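Local coordinates for protein histidine--tRNA ligase (Staphylococcus aureus, PDB 1QE0) that joins L-histidine to tRNA(His) at the expense of ATP, releasing AMP and diphosphate, and works as a homodimeric class II aminoacyl-tRNA synthetase, at residues R20-Q25 / R312-L317; I334-D339 / R343-L348; D388-L391 / K395-V398. One frame throughout, in Å; residues are numbered along the deposited sequence.

Interaction 1: residues R20-Q25 / R312-L317; sequences RYIENQ and RLLLAL
Ile22 carries the whole of the 20-25 side of this helix-helix contact, pushing its two branches onto neighbouring leucines of 312-317. The shorter branch, CG2, stands anti to the backbone N and meets Leu313 nearly end to end, its methyl 3.9 Å from Leu313 CD2, which comes toward it from the other helix. Both of these residues are buried. The longer branch of Ile22 leaves beside the backbone N and is extended (chi2 169°); CD1 thereby travels further, to Leu314, and the two side chains pass at a slant. Exactly how the end of Leu314 is placed is doubtful, because the modelled separation of its CD1 methyl from Ile22 CD1 is too short to be trusted. No hydrogen bond crosses, and the buried area is a modest 145 Å², so the helices meet through aliphatic tips while their backbones remain well apart, with 8.4 Å between Ile22 CA and Leu314 CA. Helix 13-33 and the unit of strand 302-309 and helix 310-319 fit motifs 1 and 3 of the class II catalytic domain. Away from Ile22, helix 13-33 turns to the dimer interface, where Arg20 and Glu23 form salt bridges with Glu37 and Arg39 of the second subunit; helix 310-319 follows directly on strand 302-309 of the large mixed sheet.

Interaction 2: residues I334-D339 / R343-L348; sequences IVTMGD and RYAVKL
Ala345 offers its CB to two residues of the strand at once, Ile334 and Thr336, which project from the same strand face with Val335 turned the other way between them. Thr336 sets its methyl on this alanine, CG2 lying 3.4 Å from Ala345 CB. With chi1 at 49°, OG1 sits between the backbone N and the carbonyl carbon, where it bonds to OD2 of Asp342, while CG2 is left beside the N and aimed at the helix. Ile334 divides its branches: CG2 is 3.7 Å from Ala345 CB, and CD1, at the end of the longer branch, reaches one turn further to Leu348 CD2 at 3.5 Å. The leucine comes to meet it slantwise. Here strand 332-336 begins a beta-alpha-beta crossover of the anticodon-binding domain, helix 338-353 running back over the sheet to strand 359-361; the short strand and helix segments are 9.1 Å apart and close to antiparallel, at 160°. Toward residues 339-343 the chemistry turns polar. Arg343 N donates to Asp339 O at 2.8 Å, a regular i to i+4 helical bond. The Arg343 chain then bends at chi3 (-79°), folding the guanidinium back so that one of its faces lies over Asp339 CB, 3.5 Å from NH1. The carboxylate plane is nearly parallel to the guanidinium, yet Asp339 OD1 stands 4.1 Å from Arg343 NH2 and well out of its plane; any attraction is of charges alone. Arg343 and Val346 also pack on Tyr241 of the second subunit.

Interaction 3: residues D388-L391 / K395-V398; sequences DQEL and KIDV
Glu390 on Ile396 is a small, partly buried packing contact between a short helix and the strand that follows it, on the way from strand 382-386 through helix 388-393 to strand 396-400 in the anticodon-binding domain. It is the aliphatic part of the glutamate that does the touching. CG lies 3.5 Å from Ile396 CG2 and CB 3.6 Å from the same methyl, so the isoleucine branch rests against the bend of the chain, the two side chains crossing at about a right angle. That bend is at chi2 (83°), and it turns the carboxylate away from the strand, back to the start of its own helix, where OE1 makes a weak hydrogen bond with the backbone N of Gly387. The backbones come together at Lys395: its N donates to Glu390 O across 3.5 Å, a fairly straight but weak bond that closes the turn linking helix and strand. Lys395 O also lies against the glutamate, 3.7 Å from Glu390 CB. The other branch of Ile396 turns from the helix, and the residue packs on Ile409 of strand 406-409 and Leu414 of helix 413-419. The polar end of Glu390 thus takes no part in the grip on the strand. Placed by the amino end of the helix, its negative charge would probably be eased by the helix dipole; what joins the two segments is chiefly hydrocarbon contact with one weak backbone bond.

Along the chain the three contacts follow in series, each closing before the next opens, and they fall into two groups. Interaction 1 belongs to the catalytic part, about 39 Å between centres from interaction 2 and 43 Å from interaction 3; the chain leads from helix 310-319 to strand 332-336 between the groups. Interactions 2 and 3 share the five-stranded mixed sheet of the anticodon-binding domain, their centres 11 Å apart, and touch where Tyr344 packs on Leu391. Interactions 1 and 2 both reach the second subunit, so dimer contacts involve the catalytic part and the anticodon-binding domain alike, whereas interaction 3 is not touched by the other chain.

Interaction 1: residues R20-Q25 / R312-L317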
loop_
_atom_site.group_PDB
_atom_site.type_symbol
_atom_site.label_atom_id
_atom_site.label_comp_id
_atom_site.label_asym_id
_atom_site.label_seq_id
_atom_site.Cartn_x
_atom_site.Cartn_y
_atom_site.Cartn_z
ATOM N N ARG A 20 -4.899 5.444 2.584
ATOM C CA ARG A 20 -4.619 5.457 1.153
ATOM C C ARG A 20 -3.926 6.717 0.717
ATOM O O ARG A 20 -3.108 6.688 -0.196
ATOM C CB ARG A 20 -5.867 5.250 0.326
ATOM C CG ARG A 20 -6.524 3.923 0.604
ATOM C CD ARG A 20 -7.519 3.635 -0.465
ATOM N NE ARG A 20 -8.481 4.720 -0.587
ATOM C CZ ARG A 20 -9.686 4.655 -0.061
ATOM N NH1 ARG A 20 -10.536 5.651 -0.185
ATOM N NH2 ARG A 20 -10.043 3.561 0.575
ATOM N N TYR A 21 -4.258 7.833 1.348
ATOM C CA TYR A 21 -3.596 9.089 1.015
ATOM C C TYR A 21 -2.090 8.997 1.342
ATOM O O TYR A 21 -1.220 9.346 0.515
ATOM C CB TYR A 21 -4.235 10.225 1.800
ATOM C CG TYR A 21 -3.574 11.527 1.536
ATOM C CD1 TYR A 21 -2.538 11.972 2.346
ATOM C CD2 TYR A 21 -3.980 12.323 0.491
ATOM C CE1 TYR A 21 -1.933 13.166 2.131
ATOM C CE2 TYR A 21 -3.357 13.554 0.261
ATOM C CZ TYR A 21 -2.341 13.958 1.098
ATOM O OH TYR A 21 -1.744 15.175 0.944
ATOM N N ILE A 22 -1.809 8.560 2.567
ATOM C CA ILE A 22 -0.457 8.385 3.046
ATOM C C ILE A 22 0.280 7.339 2.192
ATOM O O ILE A 22 1.345 7.617 1.648
ATOM C CB ILE A 22 -0.490 7.987 4.513
ATOM C CG1 ILE A 22 -0.845 9.217 5.333
ATOM C CG2 ILE A 22 0.837 7.391 4.944
ATOM C CD1 ILE A 22 -1.168 8.923 6.772
ATOM N N GLU A 23 -0.304 6.157 2.061
ATOM C CA GLU A 23 0.295 5.103 1.265
ATOM C C GLU A 23 0.623 5.574 -0.133
ATOM O O GLU A 23 1.722 5.308 -0.616
ATOM C CB GLU A 23 -0.619 3.887 1.170
ATOM C CG GLU A 23 -0.872 3.272 2.501
ATOM C CD GLU A 23 -1.975 2.233 2.492
ATOM O OE1 GLU A 23 -2.793 2.183 1.536
ATOM O OE2 GLU A 23 -2.012 1.453 3.473
ATOM N N ASN A 24 -0.293 6.293 -0.775
ATOM C CA ASN A 24 -0.048 6.763 -2.139
ATOM C C ASN A 24 1.059 7.793 -2.196
ATOM O O ASN A 24 1.898 7.777 -3.096
ATOM C CB ASN A 24 -1.310 7.307 -2.809
ATOM C CG ASN A 24 -1.049 7.808 -4.252
ATOM O OD1 ASN A 24 -1.113 9.008 -4.533
ATOM N ND2 ASN A 24 -0.782 6.878 -5.171
ATOM N N GLN A 25 1.093 8.672 -1.210
ATOM C CA GLN A 25 2.130 9.694 -1.161
ATOM C C GLN A 25 3.536 9.088 -0.987
ATOM O O GLN A 25 4.520 9.626 -1.513
ATOM C CB GLN A 25 1.821 10.686 -0.048
ATOM C CG GLN A 25 2.903 11.670 0.162
ATOM C CD GLN A 25 2.374 12.982 0.614
ATOM O OE1 GLN A 25 1.309 13.404 0.193
ATOM N NE2 GLN A 25 3.134 13.669 1.439
ATOM N N ARG A 312 1.516 5.551 13.744
ATOM C CA ARG A 312 2.156 6.661 14.433
ATOM C C ARG A 312 2.164 7.930 13.576
ATOM O O ARG A 312 1.887 9.020 14.090
ATOM C CB ARG A 312 3.582 6.314 14.822
ATOM C CG ARG A 312 3.695 5.280 15.882
ATOM C CD ARG A 312 5.100 5.258 16.423
ATOM N NE ARG A 312 5.210 4.391 17.591
ATOM C CZ ARG A 312 5.899 4.704 18.688
ATOM N NH1 ARG A 312 6.542 5.863 18.753
ATOM N NH2 ARG A 312 5.903 3.883 19.738
ATOM N N LEU A 313 2.488 7.807 12.286
ATOM C CA LEU A 313 2.514 8.966 11.394
ATOM C C LEU A 313 1.151 9.632 11.436
ATOM O O LEU A 313 1.043 10.850 11.638
ATOM C CB LEU A 313 2.862 8.531 9.979
ATOM C CG LEU A 313 2.705 9.530 8.848
ATOM C CD1 LEU A 313 3.415 10.809 9.164
ATOM C CD2 LEU A 313 3.247 8.932 7.569
ATOM N N LEU A 314 0.111 8.800 11.326
ATOM C CA LEU A 314 -1.278 9.247 11.386
ATOM C C LEU A 314 -1.518 10.045 12.684
ATOM O O LEU A 314 -1.983 11.184 12.650
ATOM C CB LEU A 314 -2.214 8.037 11.329
ATOM C CG LEU A 314 -3.103 7.850 10.084
ATOM C CD1 LEU A 314 -3.138 9.099 9.251
ATOM C CD2 LEU A 314 -2.648 6.691 9.239
ATOM N N LEU A 315 -1.111 9.481 13.815
ATOM C CA LEU A 315 -1.288 10.123 15.121
ATOM C C LEU A 315 -0.501 11.432 15.249
ATOM O O LEU A 315 -0.938 12.361 15.931
ATOM C CB LEU A 315 -0.856 9.156 16.218
ATOM C CG LEU A 315 -1.490 9.221 17.602
ATOM C CD1 LEU A 315 -0.365 9.322 18.611
ATOM C CD2 LEU A 315 -2.479 10.382 17.736
ATOM N N ALA A 316 0.660 11.494 14.596
ATOM C CA ALA A 316 1.514 12.677 14.612
ATOM C C ALA A 316 0.751 13.792 13.956
ATOM O O ALA A 316 0.734 14.912 14.471
ATOM C CB ALA A 316 2.790 12.418 13.841
ATOM N N LEU A 317 0.131 13.493 12.810
ATOM C CA LEU A 317 -0.637 14.513 12.098
ATOM C C LEU A 317 -1.752 15.020 13.009
ATOM O O LEU A 317 -2.033 16.215 13.064
ATOM C CB LEU A 317 -1.234 13.968 10.793
ATOM C CG LEU A 317 -0.491 13.905 9.445
ATOM C CD1 LEU A 317 0.544 15.005 9.321
ATOM C CD2 LEU A 317 0.159 12.579 9.264
#

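Interaction 2: residues I334-D339 / R343-L348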
loop_
_atom_site.group_PDB
_atom_site.type_symbol
_atom_site.label_atom_id
_atom_site.label_comp_id
_atom_site.label_asym_id
_atom_site.label_seq_id
_atom_site.Cartn_x
_atom_site.Cartn_y
_atom_site.Cartn_z
ATOM N N ILE A 334 -28.298 11.769 -7.496
ATOM C CA ILE A 334 -29.515 11.777 -8.305
ATOM C C ILE A 334 -30.770 11.423 -7.507
ATOM O O ILE A 334 -30.869 10.320 -6.945
ATOM C CB ILE A 334 -29.351 10.825 -9.498
ATOM C CG1 ILE A 334 -28.192 11.310 -10.376
ATOM C CG2 ILE A 334 -30.602 10.762 -10.315
ATOM C CD1 ILE A 334 -27.779 10.315 -11.413
ATOM N N VAL A 335 -31.675 12.409 -7.424
ATOM C CA VAL A 335 -32.960 12.322 -6.738
ATOM C C VAL A 335 -33.975 12.104 -7.835
ATOM O O VAL A 335 -34.060 12.925 -8.748
ATOM C CB VAL A 335 -33.302 13.646 -6.087
ATOM C CG1 VAL A 335 -34.710 13.590 -5.487
ATOM C CG2 VAL A 335 -32.247 14.003 -5.054
ATOM N N THR A 336 -34.728 11.002 -7.766
ATOM C CA THR A 336 -35.730 10.657 -8.798
ATOM C C THR A 336 -37.171 10.558 -8.298
ATOM O O THR A 336 -37.421 10.174 -7.146
ATOM C CB THR A 336 -35.383 9.342 -9.458
ATOM O OG1 THR A 336 -35.105 8.368 -8.442
ATOM C CG2 THR A 336 -34.162 9.502 -10.337
ATOM N N MET A 337 -38.116 10.886 -9.177
ATOM C CA MET A 337 -39.536 10.849 -8.833
ATOM C C MET A 337 -40.252 9.816 -9.663
ATOM O O MET A 337 -40.419 9.984 -10.866
ATOM C CB MET A 337 -40.182 12.211 -9.074
ATOM C CG MET A 337 -39.448 13.359 -8.420
ATOM S SD MET A 337 -39.039 12.935 -6.749
ATOM C CE MET A 337 -40.488 13.510 -5.942
ATOM N N GLY A 338 -40.664 8.733 -9.033
ATOM C CA GLY A 338 -41.364 7.706 -9.787
ATOM C C GLY A 338 -40.503 6.831 -10.699
ATOM O O GLY A 338 -39.418 7.249 -11.108
ATOM N N ASP A 339 -41.035 5.659 -11.070
ATOM C CA ASP A 339 -40.352 4.652 -11.894
ATOM C C ASP A 339 -39.668 5.073 -13.155
ATOM O O ASP A 339 -38.521 4.697 -13.362
ATOM C CB ASP A 339 -41.288 3.504 -12.226
ATOM C CG ASP A 339 -41.758 2.776 -10.993
ATOM O OD1 ASP A 339 -40.900 2.430 -10.138
ATOM O OD2 ASP A 339 -42.989 2.571 -10.878
ATOM N N ARG A 343 -35.753 4.746 -13.485
ATOM C CA ARG A 343 -35.108 3.804 -14.370
ATOM C C ARG A 343 -34.170 4.521 -15.298
ATOM O O ARG A 343 -33.260 3.910 -15.832
ATOM C CB ARG A 343 -36.137 2.977 -15.124
ATOM C CG ARG A 343 -36.834 1.984 -14.211
ATOM C CD ARG A 343 -37.624 0.978 -15.001
ATOM N NE ARG A 343 -38.894 1.544 -15.438
ATOM C CZ ARG A 343 -40.050 1.344 -14.815
ATOM N NH1 ARG A 343 -41.155 1.900 -15.294
ATOM N NH2 ARG A 343 -40.101 0.594 -13.710
ATOM N N TYR A 344 -34.359 5.830 -15.430
ATOM C CA TYR A 344 -33.504 6.650 -16.267
ATOM C C TYR A 344 -32.232 6.980 -15.502
ATOM O O TYR A 344 -31.165 7.144 -16.086
ATOM C CB TYR A 344 -34.195 7.951 -16.615
ATOM C CG TYR A 344 -33.304 8.863 -17.408
ATOM C CD1 TYR A 344 -33.167 8.700 -18.769
ATOM C CD2 TYR A 344 -32.575 9.879 -16.784
ATOM C CE1 TYR A 344 -32.341 9.512 -19.488
ATOM C CE2 TYR A 344 -31.744 10.701 -17.495
ATOM C CZ TYR A 344 -31.639 10.516 -18.838
ATOM O OH TYR A 344 -30.880 11.377 -19.576
ATOM N N ALA A 345 -32.382 7.163 -14.195
ATOM C CA ALA A 345 -31.282 7.461 -13.318
ATOM C C ALA A 345 -30.289 6.340 -13.374
ATOM O O ALA A 345 -29.115 6.580 -13.127
ATOM C CB ALA A 345 -31.777 7.610 -11.921
ATOM N N VAL A 346 -30.756 5.111 -13.645
ATOM C CA VAL A 346 -29.880 3.928 -13.740
ATOM C C VAL A 346 -28.918 4.005 -14.910
ATOM O O VAL A 346 -27.727 3.834 -14.722
ATOM C CB VAL A 346 -30.663 2.571 -13.751
ATOM C CG1 VAL A 346 -29.709 1.412 -13.922
ATOM C CG2 VAL A 346 -31.382 2.375 -12.430
ATOM N N LYS A 347 -29.419 4.279 -16.105
ATOM C CA LYS A 347 -28.559 4.427 -17.262
ATOM C C LYS A 347 -27.637 5.631 -17.002
ATOM O O LYS A 347 -26.427 5.548 -17.195
ATOM C CB LYS A 347 -29.378 4.718 -18.516
ATOM C CG LYS A 347 -30.578 3.814 -18.783
ATOM C CD LYS A 347 -31.258 4.250 -20.082
ATOM C CE LYS A 347 -32.617 3.626 -20.250
ATOM N NZ LYS A 347 -33.710 4.357 -19.574
ATOM N N LEU A 348 -28.212 6.736 -16.531
ATOM C CA LEU A 348 -27.459 7.967 -16.226
ATOM C C LEU A 348 -26.235 7.723 -15.341
ATOM O O LEU A 348 -25.140 8.177 -15.636
ATOM C CB LEU A 348 -28.369 8.996 -15.548
ATOM C CG LEU A 348 -27.799 10.388 -15.229
ATOM C CD1 LEU A 348 -27.302 11.055 -16.504
ATOM C CD2 LEU A 348 -28.844 11.277 -14.572
#

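Interaction 3: residues D388-L391 / K395-V398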
loop_
_atom_site.group_PDB
_atom_site.type_symbol
_atom_site.label_atom_id
_atom_site.label_comp_id
_atom_site.label_asym_id
_atom_site.label_seq_id
_atom_site.Cartn_x
_atom_site.Cartn_y
_atom_site.Cartn_z
ATOM N N ASP A 388 -40.793 13.221 -14.197
ATOM C CA ASP A 388 -41.258 13.139 -15.562
ATOM C C ASP A 388 -41.307 14.471 -16.314
ATOM O O ASP A 388 -41.121 14.493 -17.529
ATOM C CB ASP A 388 -42.578 12.367 -15.639
ATOM C CG ASP A 388 -42.608 11.106 -14.724
ATOM O OD1 ASP A 388 -43.738 10.688 -14.348
ATOM O OD2 ASP A 388 -41.532 10.545 -14.369
ATOM N N GLN A 389 -41.489 15.588 -15.623
ATOM C CA GLN A 389 -41.523 16.847 -16.349
ATOM C C GLN A 389 -40.147 17.155 -16.901
ATOM O O GLN A 389 -40.012 17.583 -18.039
ATOM C CB GLN A 389 -42.064 17.998 -15.504
ATOM C CG GLN A 389 -41.478 18.105 -14.115
ATOM C CD GLN A 389 -41.955 19.365 -13.368
ATOM O OE1 GLN A 389 -42.152 20.409 -13.976
ATOM N NE2 GLN A 389 -42.147 19.254 -12.048
ATOM N N GLU A 390 -39.119 16.837 -16.120
ATOM C CA GLU A 390 -37.720 17.052 -16.516
ATOM C C GLU A 390 -37.349 16.073 -17.631
ATOM O O GLU A 390 -36.538 16.372 -18.513
ATOM C CB GLU A 390 -36.772 16.816 -15.327
ATOM C CG GLU A 390 -36.871 17.846 -14.203
ATOM C CD GLU A 390 -38.001 17.585 -13.195
ATOM O OE1 GLU A 390 -38.588 16.489 -13.181
ATOM O OE2 GLU A 390 -38.296 18.479 -12.372
ATOM N N LEU A 391 -37.988 14.912 -17.599
ATOM C CA LEU A 391 -37.728 13.860 -18.558
ATOM C C LEU A 391 -38.189 14.240 -19.939
ATOM O O LEU A 391 -37.634 13.778 -20.919
ATOM C CB LEU A 391 -38.389 12.559 -18.098
ATOM C CG LEU A 391 -37.525 11.299 -18.055
ATOM C CD1 LEU A 391 -36.075 11.639 -17.825
ATOM C CD2 LEU A 391 -38.039 10.391 -16.972
ATOM N N LYS A 395 -34.427 18.959 -19.553
ATOM C CA LYS A 395 -33.725 20.036 -18.888
ATOM C C LYS A 395 -33.944 19.904 -17.395
ATOM O O LYS A 395 -35.071 19.661 -16.955
ATOM C CB LYS A 395 -34.261 21.379 -19.365
ATOM C CG LYS A 395 -35.724 21.542 -19.062
ATOM C CD LYS A 395 -35.960 22.648 -18.070
ATOM C CE LYS A 395 -36.076 23.996 -18.765
ATOM N NZ LYS A 395 -34.884 24.348 -19.535
ATOM N N ILE A 396 -32.855 19.995 -16.631
ATOM C CA ILE A 396 -32.909 19.921 -15.168
ATOM C C ILE A 396 -32.126 21.070 -14.560
ATOM O O ILE A 396 -31.331 21.736 -15.227
ATOM C CB ILE A 396 -32.334 18.590 -14.557
ATOM C CG1 ILE A 396 -31.191 18.025 -15.390
ATOM C CG2 ILE A 396 -33.412 17.588 -14.322
ATOM C CD1 ILE A 396 -29.915 18.834 -15.282
ATOM N N ASP A 397 -32.416 21.327 -13.298
ATOM C CA ASP A 397 -31.736 22.353 -12.557
ATOM C C ASP A 397 -30.729 21.606 -11.707
ATOM O O ASP A 397 -31.084 20.692 -10.964
ATOM C CB ASP A 397 -32.727 23.122 -11.665
ATOM C CG ASP A 397 -33.507 24.188 -12.428
ATOM O OD1 ASP A 397 -33.459 25.386 -12.043
ATOM O OD2 ASP A 397 -34.156 23.826 -13.430
ATOM N N VAL A 398 -29.467 21.922 -11.914
ATOM C CA VAL A 398 -28.375 21.333 -11.163
ATOM C C VAL A 398 -28.054 22.266 -9.981
ATOM O O VAL A 398 -27.425 23.316 -10.157
ATOM C CB VAL A 398 -27.154 21.186 -12.061
ATOM C CG1 VAL A 398 -26.055 20.428 -11.328
ATOM C CG2 VAL A 398 -27.546 20.486 -13.351
#